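PDB 3IHT: S-adenosyl-L-methionine methyl transferase from Ruegeria pomeroyi DSS-3, which probably transfers methyl groups from S-adenosyl-L-methionine, which it binds in a Rossmann-like fold, to a substrate that is not established. Local coordinates for residues G42-L47 / Q63-Y68; G90-T95 / R127-L132; V110-G115 / M143-R148; D147-E152 / F169-G174. All blocks are in the same frame, centred on the assembly; numbering follows the deposited sequence. Where two conformers were deposited one is given.

Interaction 1: residues G42-L47 / Q63-Y68; sequences GPVYEL and QGREIY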
# COMPACT_ATOMS: atom_id res chain seq x y z
N GLY A 42 -18.58 -12.98 19.66
CA GLY A 42 -18.03 -11.72 20.14
C GLY A 42 -17.42 -10.89 19.01
O GLY A 42 -17.15 -11.40 17.91
N PRO A 43 -17.18 -9.61 19.28
CA PRO A 43 -16.78 -8.71 18.19
C PRO A 43 -15.36 -8.87 17.67
O PRO A 43 -14.50 -9.49 18.29
CB PRO A 43 -16.94 -7.31 18.80
CG PRO A 43 -16.76 -7.50 20.21
CD PRO A 43 -17.38 -8.87 20.53
N VAL A 44 -15.17 -8.30 16.49
CA VAL A 44 -13.87 -8.12 15.88
C VAL A 44 -13.41 -6.72 16.23
O VAL A 44 -14.18 -5.76 16.12
CB VAL A 44 -13.98 -8.28 14.37
CG1 VAL A 44 -12.64 -7.99 13.69
CG2 VAL A 44 -14.60 -9.69 14.00
N TYR A 45 -12.18 -6.61 16.71
CA TYR A 45 -11.57 -5.31 17.00
C TYR A 45 -10.54 -5.01 15.94
O TYR A 45 -9.64 -5.81 15.69
CB TYR A 45 -10.88 -5.27 18.39
CG TYR A 45 -11.77 -5.36 19.62
CD1 TYR A 45 -13.17 -5.28 19.54
CD2 TYR A 45 -11.21 -5.52 20.89
CE1 TYR A 45 -13.98 -5.37 20.65
CE2 TYR A 45 -12.02 -5.58 22.03
CZ TYR A 45 -13.41 -5.50 21.90
OH TYR A 45 -14.24 -5.59 23.01
N GLU A 46 -10.64 -3.82 15.34
CA GLU A 46 -9.70 -3.33 14.33
C GLU A 46 -8.91 -2.20 14.97
O GLU A 46 -9.47 -1.13 15.25
CB GLU A 46 -10.50 -2.83 13.11
CG GLU A 46 -9.71 -2.07 12.05
CD GLU A 46 -8.82 -2.95 11.19
OE1 GLU A 46 -8.62 -4.13 11.56
OE2 GLU A 46 -8.33 -2.47 10.14
N LEU A 47 -7.62 -2.43 15.23
CA LEU A 47 -6.79 -1.45 15.91
C LEU A 47 -6.04 -0.65 14.86
O LEU A 47 -5.09 -1.16 14.22
CB LEU A 47 -5.82 -2.13 16.91
CG LEU A 47 -6.49 -3.07 17.90
CD1 LEU A 47 -5.46 -3.63 18.93
CD2 LEU A 47 -7.64 -2.38 18.64
N GLN A 63 -19.25 -11.97 8.92
CA GLN A 63 -20.71 -12.18 8.95
C GLN A 63 -21.14 -12.49 10.38
O GLN A 63 -20.50 -13.28 11.06
CB GLN A 63 -21.10 -13.34 8.03
CG GLN A 63 -20.50 -13.28 6.61
CD GLN A 63 -20.89 -12.02 5.89
OE1 GLN A 63 -21.93 -11.44 6.16
NE2 GLN A 63 -20.03 -11.57 4.97
N GLY A 64 -22.19 -11.83 10.86
CA GLY A 64 -22.76 -12.16 12.17
C GLY A 64 -21.98 -11.74 13.42
O GLY A 64 -22.24 -12.27 14.52
N ARG A 65 -21.03 -10.82 13.24
CA ARG A 65 -20.26 -10.21 14.32
C ARG A 65 -20.12 -8.73 14.04
O ARG A 65 -20.07 -8.31 12.88
CB ARG A 65 -18.86 -10.83 14.40
CG ARG A 65 -18.85 -12.21 14.99
CD ARG A 65 -17.41 -12.75 15.04
NE ARG A 65 -17.07 -13.48 13.81
CZ ARG A 65 -15.87 -13.99 13.58
NH1 ARG A 65 -14.90 -13.79 14.45
NH2 ARG A 65 -15.64 -14.69 12.47
N GLU A 66 -20.06 -7.94 15.10
CA GLU A 66 -19.83 -6.50 15.04
C GLU A 66 -18.35 -6.27 14.83
O GLU A 66 -17.53 -7.11 15.25
CB GLU A 66 -20.28 -5.80 16.35
CG GLU A 66 -21.70 -6.10 16.80
CD GLU A 66 -22.26 -5.09 17.82
OE1 GLU A 66 -21.74 -5.03 18.96
OE2 GLU A 66 -23.24 -4.39 17.49
N ILE A 67 -18.00 -5.14 14.22
CA ILE A 67 -16.58 -4.73 14.10
C ILE A 67 -16.45 -3.37 14.81
O ILE A 67 -17.13 -2.42 14.43
CB ILE A 67 -16.07 -4.60 12.67
CG1 ILE A 67 -16.27 -5.90 11.85
CG2 ILE A 67 -14.55 -4.13 12.68
CD1 ILE A 67 -16.26 -5.69 10.31
N TYR A 68 -15.64 -3.30 15.87
CA TYR A 68 -15.29 -2.02 16.51
C TYR A 68 -13.91 -1.57 16.05
O TYR A 68 -12.95 -2.38 15.97
CB TYR A 68 -15.32 -2.12 18.03
CG TYR A 68 -16.68 -2.29 18.60
CD1 TYR A 68 -17.26 -3.54 18.64
CD2 TYR A 68 -17.42 -1.19 19.05
CE1 TYR A 68 -18.54 -3.71 19.15
CE2 TYR A 68 -18.71 -1.35 19.52
CZ TYR A 68 -19.25 -2.62 19.57
OH TYR A 68 -20.51 -2.85 20.05
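R65 lays its side chain past G42 and V44, where two parallel strands begin to pair. R65 CB is 3.9 Å from G42 O. The approach tightens along the chain: R65 CG lies 3.5 Å from G42 O, and R65 CD comes to 3.2 Å from the same oxygen, so the aliphatic part runs beside that carbonyl. A bend at chi3 (-90°) then swings the guanidinium toward V44, where R65 NH1 lies 4.1 Å from V44 CG2, the two side chains crossing at a slant. Its polar tip is held from outside the two segments: NH1 bonds T37 OG1 and S108 OG, and NH2 bonds I34 O. Past R65 the backbones zip up. V44 N donates to E66 O at 2.9 Å, V44 O takes the N-H of Y68, and E46 N donates to Y68 O, which pairs V44 with I67 and Y45 with Y68. On one face V44 CB meets I67 CG1 at 4.2 Å. On the other, Y45 CD1 touches Y68 CB, while P43 CB sits at the edge of the Y68 ring, 3.8 Å from Y68 CD1. In one of two conformers of E66, Y68 OH donates to E66 OE1 at 2.7 Å from above the carboxylate plane. The pair forms the two strands of a beta-alpha-beta unit, 44-47 and 67-71, joined by helix 53-61, which packs on I67 and E46. On the opposite face Y45 rests on helix 92-103, and strand 107-112 flanks 44-47 on the side away from 67-71.

Interaction 2: residues G90-T95 / R127-L132; sequences GDIRET and RLISPL. With SAM (S-adenosylmethionine), chain C.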
# COMPACT_ATOMS: atom_id res chain seq x y z
N GLY A 90 -9.70 7.49 20.42
CA GLY A 90 -8.66 7.88 21.37
C GLY A 90 -7.43 7.01 21.21
O GLY A 90 -7.29 6.23 20.27
N ASP A 91 -6.53 7.18 22.14
CA ASP A 91 -5.28 6.44 22.12
C ASP A 91 -5.55 5.07 22.74
O ASP A 91 -6.04 5.01 23.86
CB ASP A 91 -4.26 7.19 22.95
CG ASP A 91 -2.85 6.65 22.74
OD1 ASP A 91 -2.64 5.43 22.88
OD2 ASP A 91 -1.96 7.44 22.38
N ILE A 92 -5.19 4.01 22.02
CA ILE A 92 -5.47 2.66 22.49
C ILE A 92 -4.82 2.34 23.83
O ILE A 92 -5.27 1.45 24.53
CB ILE A 92 -5.16 1.55 21.47
CG1 ILE A 92 -3.68 1.52 21.12
CG2 ILE A 92 -6.03 1.72 20.20
CD1 ILE A 92 -3.32 0.30 20.23
N ARG A 93 -3.81 3.10 24.23
CA ARG A 93 -3.21 2.86 25.53
C ARG A 93 -4.19 3.17 26.67
O ARG A 93 -4.11 2.56 27.75
CB ARG A 93 -1.86 3.62 25.64
CG ARG A 93 -0.79 3.02 24.69
CD ARG A 93 0.43 3.92 24.44
NE ARG A 93 0.09 5.20 23.82
CZ ARG A 93 0.97 6.18 23.59
NH1 ARG A 93 2.26 6.00 23.87
NH2 ARG A 93 0.57 7.32 23.03
N GLU A 94 -5.14 4.09 26.42
CA GLU A 94 -6.22 4.34 27.35
C GLU A 94 -7.52 3.61 26.97
O GLU A 94 -8.23 3.12 27.84
CB GLU A 94 -6.52 5.84 27.46
CG GLU A 94 -5.48 6.61 28.27
CD GLU A 94 -4.21 6.87 27.47
OE1 GLU A 94 -4.31 7.49 26.37
OE2 GLU A 94 -3.11 6.46 27.94
N THR A 95 -7.84 3.57 25.68
CA THR A 95 -9.13 3.01 25.27
C THR A 95 -9.22 1.48 25.36
O THR A 95 -10.31 0.96 25.57
CB THR A 95 -9.56 3.47 23.86
OG1 THR A 95 -8.71 2.88 22.88
CG2 THR A 95 -9.60 5.00 23.74
N ARG A 127 5.61 -4.28 21.79
CA ARG A 127 5.94 -4.76 23.11
C ARG A 127 5.01 -4.13 24.15
O ARG A 127 4.38 -4.81 24.98
CB ARG A 127 7.40 -4.43 23.43
CG ARG A 127 7.91 -4.89 24.79
CD ARG A 127 9.35 -4.40 25.02
NE ARG A 127 10.30 -4.94 24.03
CZ ARG A 127 11.00 -6.06 24.17
NH1 ARG A 127 10.95 -6.78 25.31
NH2 ARG A 127 11.80 -6.47 23.18
N LEU A 128 4.90 -2.80 24.09
CA LEU A 128 4.07 -2.10 25.06
C LEU A 128 2.59 -2.51 25.02
O LEU A 128 1.94 -2.70 26.09
CB LEU A 128 4.21 -0.60 24.81
CG LEU A 128 3.49 0.35 25.78
CD1 LEU A 128 4.20 1.71 25.75
CD2 LEU A 128 1.98 0.45 25.38
N ILE A 129 2.03 -2.68 23.82
CA ILE A 129 0.59 -2.90 23.70
C ILE A 129 0.17 -4.35 23.89
O ILE A 129 -1.01 -4.63 24.12
CB ILE A 129 -0.03 -2.38 22.38
CG1 ILE A 129 0.51 -3.12 21.15
CG2 ILE A 129 0.17 -0.87 22.28
CD1 ILE A 129 -0.13 -2.64 19.88
N SER A 130 1.10 -5.28 23.80
CA SER A 130 0.77 -6.70 23.90
C SER A 130 -0.04 -7.04 25.19
O SER A 130 -1.10 -7.67 25.11
CB SER A 130 2.02 -7.56 23.73
OG SER A 130 2.47 -7.59 22.39
N PRO A 131 0.44 -6.62 26.38
CA PRO A 131 -0.35 -6.95 27.58
C PRO A 131 -1.66 -6.18 27.67
O PRO A 131 -2.55 -6.58 28.45
CB PRO A 131 0.59 -6.58 28.75
CG PRO A 131 1.57 -5.55 28.12
CD PRO A 131 1.75 -6.03 26.72
N LEU A 132 -1.81 -5.11 26.89
CA LEU A 132 -3.08 -4.40 26.85
C LEU A 132 -4.11 -5.10 25.97
O LEU A 132 -5.30 -4.99 26.21
CB LEU A 132 -2.92 -2.95 26.39
CG LEU A 132 -1.98 -2.05 27.20
CD1 LEU A 132 -1.98 -0.61 26.60
CD2 LEU A 132 -2.34 -2.05 28.66
N SAM C . -4.87 -1.22 8.37
CA SAM C . -5.15 0.13 7.76
C SAM C . -5.62 -0.01 6.30
O SAM C . -5.86 0.99 5.58
OXT SAM C . -5.66 -1.15 5.78
CB SAM C . -3.96 1.10 7.91
CG SAM C . -3.69 1.59 9.35
SD SAM C . -2.33 2.84 9.46
CE SAM C . -0.95 1.78 8.93
C5' SAM C . -2.14 2.90 11.29
C4' SAM C . -3.27 3.57 12.05
O4' SAM C . -3.10 3.29 13.46
C3' SAM C . -3.32 5.10 11.91
O3' SAM C . -4.60 5.56 11.49
C2' SAM C . -2.93 5.62 13.29
O2' SAM C . -3.48 6.89 13.70
C1' SAM C . -3.40 4.48 14.18
N9 SAM C . -2.72 4.48 15.50
C8 SAM C . -1.36 4.33 15.74
N7 SAM C . -1.14 4.37 17.08
C5 SAM C . -2.33 4.54 17.70
C6 SAM C . -2.67 4.63 19.06
N6 SAM C . -1.73 4.60 20.03
N1 SAM C . -4.01 4.77 19.37
C2 SAM C . -5.00 4.84 18.41
N3 SAM C . -4.65 4.77 17.06
C4 SAM C . -3.34 4.61 16.73
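L128 and L132 of helix 119-133 press against R93 in the first turn of helix 92-103, beside the adenine site of a Rossmann-like methyltransferase. In one of the two conformers of R93, its side chain and that of L128 cross at about a right angle, L128 CD2 touching R93 CG at 3.8 Å. L132 comes in at the backbone instead, its CD1 3.8 Å from R93 CA. Deeper in, the two isoleucines meet by their methyls, I92 CD1 and I129 CG2 being 4.2 Å apart in one conformer of I129, and F125 of helix 119-133 packs on I92 and R93.

Beyond L128 the same R93 conformer bends at chi3 (-61°), which brings the guanidinium back side-on to D91. R93 NE donates to D91 OD1 at 2.9 Å and R93 NH2 to D91 OD2 at 2.6 Å; both bonds lie in the guanidinium plane but tilt out of that of the carboxylate. D91 is also the N-cap: its OD1 takes the R93 backbone N-H on the anti lone pair. The same oxygen accepts from the adenine amino group, with SAM N6 3.1 Å from D91 OD1, so three donors converge on it. With an alanine at D91, the adenine amino group would probably lose its acceptor, the R93 guanidinium would be left without its mate, and the helix start would go uncapped. An acidic residue reading the adenine amino group here is consistent with class I methyltransferases. The ring is read further by the backbone: I92 N donates to SAM N1 at 3.0 Å and a nearly straight 168°.

Interaction 3: residues V110-G115 / M143-R148; sequences VHADLG and MVSSDR. With SAM (S-adenosylmethionine), chain C.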
# COMPACT_ATOMS: atom_id res chain seq x y z
N VAL A 110 -8.90 -9.91 17.09
CA VAL A 110 -8.29 -8.59 17.24
C VAL A 110 -7.23 -8.48 16.15
O VAL A 110 -6.33 -9.34 16.04
CB VAL A 110 -7.68 -8.34 18.66
CG1 VAL A 110 -6.97 -6.96 18.77
CG2 VAL A 110 -8.77 -8.52 19.74
N HIS A 111 -7.38 -7.45 15.30
CA HIS A 111 -6.45 -7.17 14.21
C HIS A 111 -5.73 -5.86 14.47
O HIS A 111 -6.40 -4.84 14.72
CB HIS A 111 -7.17 -7.07 12.86
CG HIS A 111 -6.25 -6.66 11.75
ND1 HIS A 111 -6.48 -5.56 10.94
CD2 HIS A 111 -5.07 -7.19 11.34
CE1 HIS A 111 -5.47 -5.42 10.10
NE2 HIS A 111 -4.58 -6.38 10.34
N ALA A 112 -4.40 -5.88 14.42
CA ALA A 112 -3.61 -4.67 14.58
C ALA A 112 -2.70 -4.44 13.38
O ALA A 112 -1.94 -5.32 12.98
CB ALA A 112 -2.78 -4.72 15.90
N ASP A 113 -2.78 -3.22 12.84
CA ASP A 113 -1.87 -2.73 11.82
C ASP A 113 -1.55 -1.27 12.22
O ASP A 113 -2.04 -0.32 11.62
CB ASP A 113 -2.54 -2.82 10.43
CG ASP A 113 -1.63 -2.42 9.29
OD1 ASP A 113 -0.38 -2.62 9.38
OD2 ASP A 113 -2.17 -1.86 8.26
N LEU A 114 -0.83 -1.13 13.32
CA LEU A 114 -0.61 0.14 13.99
C LEU A 114 0.72 0.80 13.61
O LEU A 114 1.00 1.95 14.02
CB LEU A 114 -0.68 -0.06 15.51
CG LEU A 114 -2.07 -0.44 16.04
CD1 LEU A 114 -1.97 -1.34 17.33
CD2 LEU A 114 -2.89 0.83 16.27
N GLY A 115 1.54 0.09 12.83
CA GLY A 115 2.88 0.56 12.51
C GLY A 115 2.93 1.78 11.62
O GLY A 115 2.06 1.98 10.76
N MSE A 143 -5.60 -13.32 17.35
CA MSE A 143 -4.97 -12.00 17.28
C MSE A 143 -4.08 -12.01 16.05
O MSE A 143 -3.22 -12.89 15.90
CB MSE A 143 -4.22 -11.68 18.59
CG MSE A 143 -3.94 -10.21 18.81
SE MSE A 143 -2.42 -9.63 17.78
CE MSE A 143 -3.01 -7.81 17.61
N VAL A 144 -4.32 -11.10 15.11
CA VAL A 144 -3.51 -10.98 13.89
C VAL A 144 -2.85 -9.60 13.89
O VAL A 144 -3.52 -8.58 14.10
CB VAL A 144 -4.36 -11.13 12.62
CG1 VAL A 144 -3.54 -10.89 11.34
CG2 VAL A 144 -5.07 -12.49 12.61
N SER A 145 -1.53 -9.59 13.70
CA SER A 145 -0.78 -8.35 13.75
C SER A 145 0.25 -8.27 12.63
O SER A 145 0.77 -9.26 12.21
CB SER A 145 -0.02 -8.25 15.08
OG SER A 145 0.56 -6.93 15.23
N SER A 146 0.53 -7.05 12.18
CA SER A 146 1.61 -6.81 11.25
C SER A 146 2.93 -6.55 11.98
O SER A 146 3.94 -6.29 11.33
CB SER A 146 1.26 -5.66 10.29
OG SER A 146 0.70 -4.55 10.97
N ASP A 147 2.94 -6.68 13.32
CA ASP A 147 4.15 -6.65 14.15
C ASP A 147 4.22 -7.92 15.00
O ASP A 147 3.21 -8.34 15.55
CB ASP A 147 4.04 -5.47 15.14
CG ASP A 147 3.97 -4.07 14.47
OD1 ASP A 147 4.99 -3.73 13.84
OD2 ASP A 147 2.93 -3.33 14.61
N ARG A 148 5.41 -8.51 15.14
CA ARG A 148 5.63 -9.56 16.12
C ARG A 148 5.24 -9.11 17.54
O ARG A 148 5.60 -8.01 17.94
CB ARG A 148 7.08 -9.99 16.13
CG ARG A 148 7.30 -11.19 17.05
CD ARG A 148 8.72 -11.61 17.12
NE ARG A 148 9.21 -11.99 15.80
CZ ARG A 148 9.15 -13.21 15.27
NH1 ARG A 148 8.59 -14.23 15.90
NH2 ARG A 148 9.66 -13.39 14.04
N SAM C . -4.87 -1.22 8.37
CA SAM C . -5.15 0.13 7.76
C SAM C . -5.62 -0.01 6.30
O SAM C . -5.86 0.99 5.58
OXT SAM C . -5.66 -1.15 5.78
CB SAM C . -3.96 1.10 7.91
CG SAM C . -3.69 1.59 9.35
SD SAM C . -2.33 2.84 9.46
CE SAM C . -0.95 1.78 8.93
C5' SAM C . -2.14 2.90 11.29
C4' SAM C . -3.27 3.57 12.05
O4' SAM C . -3.10 3.29 13.46
C3' SAM C . -3.32 5.10 11.91
O3' SAM C . -4.60 5.56 11.49
C2' SAM C . -2.93 5.62 13.29
O2' SAM C . -3.48 6.89 13.70
C1' SAM C . -3.40 4.48 14.18
N9 SAM C . -2.72 4.48 15.50
C8 SAM C . -1.36 4.33 15.74
N7 SAM C . -1.14 4.37 17.08
C5 SAM C . -2.33 4.54 17.70
C6 SAM C . -2.67 4.63 19.06
N6 SAM C . -1.73 4.60 20.03
N1 SAM C . -4.01 4.77 19.37
C2 SAM C . -5.00 4.84 18.41
N3 SAM C . -4.65 4.77 17.06
C4 SAM C . -3.34 4.61 16.73
O HOH W 1 0.27 -3.67 14.61
O HOH W 2 2.16 -2.38 12.03
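With chi1 at -176° the D113 carboxylate extends away from its own amide N, and S146 turns OG between its own N and carbonyl carbon (chi1 45°), which brings S146 OG within 2.7 Å of D113 OD1. The serine donates, meeting that oxygen on its anti side and slightly out of plane. The second oxygen serves the ligand: SAM N donates to D113 OD2 at 2.8 Å. Two waters fill in behind. One accepts from G115 N and donates to S146 OG and D147 OD2; the other accepts from L114 N and donates to D147 OD2.

Before this loop the strands run parallel, with V144 N bonded to V110 O at 2.8 Å, A112 N to V144 O, and S146 N to A112 O. The selenomethionine M143, bent at chi2, puts CE 3.5 Å from A112 CB. H111 CD2 lies 3.5 Å from V144 O, while H111 ND1 bonds E46.

Replacing D113 by a leucine is likely to leave the SAM amino group without this acceptor and the S146 hydroxyl without the carboxylate it donates to. The aspartate thus divides its oxygens, one for the ligand and one for a second-shell serine that fixes its rotation.

Interaction 4: residues D147-E152 / F169-G174; sequences DRMYFE and FIYRRG. With NI (nickel (II) ion), chain D.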
# COMPACT_ATOMS: atom_id res chain seq x y z
N ASP A 147 2.94 -6.68 13.32
CA ASP A 147 4.15 -6.65 14.15
C ASP A 147 4.22 -7.92 15.00
O ASP A 147 3.21 -8.34 15.55
CB ASP A 147 4.04 -5.47 15.14
CG ASP A 147 3.97 -4.07 14.47
OD1 ASP A 147 4.99 -3.73 13.84
OD2 ASP A 147 2.93 -3.33 14.61
N ARG A 148 5.41 -8.51 15.14
CA ARG A 148 5.63 -9.56 16.12
C ARG A 148 5.24 -9.11 17.54
O ARG A 148 5.60 -8.01 17.94
CB ARG A 148 7.08 -9.99 16.13
CG ARG A 148 7.30 -11.19 17.05
CD ARG A 148 8.72 -11.61 17.12
NE ARG A 148 9.21 -11.99 15.80
CZ ARG A 148 9.15 -13.21 15.27
NH1 ARG A 148 8.59 -14.23 15.90
NH2 ARG A 148 9.66 -13.39 14.04
N MSE A 149 4.50 -9.94 18.26
CA MSE A 149 3.92 -9.55 19.53
C MSE A 149 4.63 -10.24 20.69
O MSE A 149 5.45 -11.13 20.49
CB MSE A 149 2.42 -9.85 19.54
CG MSE A 149 1.67 -9.21 18.42
SE MSE A 149 1.78 -7.23 18.35
CE MSE A 149 0.42 -6.85 19.66
N TYR A 150 4.33 -9.79 21.90
CA TYR A 150 4.99 -10.25 23.10
C TYR A 150 3.97 -10.67 24.15
O TYR A 150 3.79 -10.00 25.17
CB TYR A 150 5.84 -9.10 23.64
CG TYR A 150 6.99 -8.67 22.72
CD1 TYR A 150 6.78 -7.80 21.68
CD2 TYR A 150 8.29 -9.12 22.96
CE1 TYR A 150 7.82 -7.40 20.85
CE2 TYR A 150 9.34 -8.71 22.15
CZ TYR A 150 9.11 -7.87 21.11
OH TYR A 150 10.16 -7.45 20.32
N PHE A 151 3.26 -11.76 23.88
CA PHE A 151 2.17 -12.23 24.72
C PHE A 151 2.64 -13.23 25.78
O PHE A 151 3.70 -13.83 25.64
CB PHE A 151 1.10 -12.90 23.86
CG PHE A 151 0.39 -11.96 22.94
CD1 PHE A 151 -0.26 -10.84 23.46
CD2 PHE A 151 0.36 -12.18 21.58
CE1 PHE A 151 -0.94 -9.95 22.61
CE2 PHE A 151 -0.35 -11.31 20.74
CZ PHE A 151 -0.97 -10.18 21.27
N GLU A 152 1.86 -13.36 26.85
CA GLU A 152 2.17 -14.29 27.95
C GLU A 152 1.59 -15.68 27.72
O GLU A 152 2.23 -16.70 28.01
CB GLU A 152 1.60 -13.74 29.26
CG GLU A 152 2.32 -12.54 29.81
CD GLU A 152 3.66 -12.90 30.39
OE1 GLU A 152 3.99 -14.12 30.50
OE2 GLU A 152 4.39 -11.97 30.76
N PHE A 169 1.50 -11.98 11.80
CA PHE A 169 1.66 -12.99 12.83
C PHE A 169 0.27 -13.30 13.39
O PHE A 169 -0.57 -12.39 13.53
CB PHE A 169 2.55 -12.46 13.96
CG PHE A 169 3.93 -12.12 13.51
CD1 PHE A 169 4.18 -10.89 12.93
CD2 PHE A 169 4.96 -13.03 13.67
CE1 PHE A 169 5.47 -10.57 12.48
CE2 PHE A 169 6.25 -12.72 13.24
CZ PHE A 169 6.49 -11.50 12.62
N ILE A 170 0.03 -14.57 13.69
CA ILE A 170 -1.28 -15.00 14.20
C ILE A 170 -1.12 -15.70 15.55
O ILE A 170 -0.27 -16.57 15.70
CB ILE A 170 -2.00 -15.96 13.25
CG1 ILE A 170 -2.09 -15.37 11.84
CG2 ILE A 170 -3.41 -16.34 13.84
CD1 ILE A 170 -2.65 -16.38 10.76
N TYR A 171 -1.93 -15.29 16.53
CA TYR A 171 -1.89 -15.86 17.85
C TYR A 171 -3.29 -16.28 18.29
O TYR A 171 -4.28 -15.73 17.81
CB TYR A 171 -1.31 -14.88 18.86
CG TYR A 171 0.02 -14.30 18.47
CD1 TYR A 171 0.09 -13.18 17.64
CD2 TYR A 171 1.22 -14.87 18.90
CE1 TYR A 171 1.30 -12.64 17.27
CE2 TYR A 171 2.43 -14.33 18.51
CZ TYR A 171 2.46 -13.22 17.72
OH TYR A 171 3.65 -12.68 17.35
N ARG A 172 -3.37 -17.26 19.18
CA ARG A 172 -4.66 -17.79 19.62
C ARG A 172 -4.74 -17.94 21.13
O ARG A 172 -3.76 -18.35 21.77
CB ARG A 172 -4.89 -19.17 18.99
CG ARG A 172 -6.21 -19.85 19.39
CD ARG A 172 -6.50 -21.07 18.51
NE ARG A 172 -5.53 -22.14 18.71
CZ ARG A 172 -5.34 -23.17 17.88
NH1 ARG A 172 -6.05 -23.28 16.76
NH2 ARG A 172 -4.42 -24.09 18.15
N ARG A 173 -5.90 -17.63 21.71
CA ARG A 173 -6.15 -17.94 23.11
C ARG A 173 -6.65 -19.37 23.20
O ARG A 173 -7.75 -19.69 22.75
CB ARG A 173 -7.20 -17.04 23.73
CG ARG A 173 -7.33 -17.30 25.20
CD ARG A 173 -8.34 -16.41 25.90
NE ARG A 173 -8.61 -16.95 27.24
CZ ARG A 173 -9.58 -16.54 28.06
NH1 ARG A 173 -10.39 -15.56 27.73
NH2 ARG A 173 -9.72 -17.15 29.23
N GLY A 174 -5.80 -20.25 23.72
CA GLY A 174 -6.15 -21.66 23.84
C GLY A 174 -7.16 -21.94 24.92
O GLY A 174 -7.71 -21.11 25.69
OXT GLY A 174 -7.50 -23.10 25.08
NI NI D . 6.15 -12.18 31.58
O HOH W 3 5.75 -14.36 17.55
O HOH W 4 7.91 -13.67 30.59
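The loop that follows strand 141-145 folds back over the antiparallel strand 169-172 and is held there chiefly by R148, M149 and F151 against F169 and Y171. R148 lies over one face of the F169 ring: its CB makes a CH-pi contact 4.0 Å from the ring centroid. Further out the F169 rim meets the guanidinium in turn, CE2 standing over its face and 3.6 Å from R148 CZ. The two planes are 62° apart, so the groups are not stacked.

Y171 reaches the loop with its hydroxyl. M149 N donates to Y171 OH at 3.0 Å, nearly straight (169°), and a water 2.7 Å from Y171 OH makes a weak further link to R148 NH1. Alongside, M149 CG touches Y171 CE1 at 3.6 Å. F151 comes from over the face of the Y171 ring in a T-shaped pair, its edge pointing in, with centroids 5.1 Å apart and planes at 78°. Farther along the loop, E152 OE2 binds a nickel ion at 2.0 Å, together with a water.

F169 and Y171 also hydrogen-bond by their backbones to S145 and M143. Strand 169-172 is thereby inserted antiparallel between 141-145 and 155-157, giving the 3-2-1-4-5-7-6 strand order characteristic of the class I methyltransferase fold.

Overall arrangement
Interactions 1 and 3 are strand pairs of one sheet, with the 44-47/107-112 pairing between them; interaction 4 packs a loop on its strand 169-172. Across that middle pairing E46 OE1 and H111 ND1 are 2.6 Å apart. Interactions 3 and 4 share D147 and R148, with centres about 9 Å apart. Interaction 2 is a helix contact beside the sheet and meets interaction 3 through packing, I129 CD1 being 3.4 Å from L114 CD1. It meets interaction 4 through S130 OG and Y150 N, 2.9 Å apart. SAM bridges interactions 2 and 3, its adenine at the first and its amino group at the second; E71, R72, G52 and the start of helix 53-61 (R53, T54) give it further hydrogen bonds.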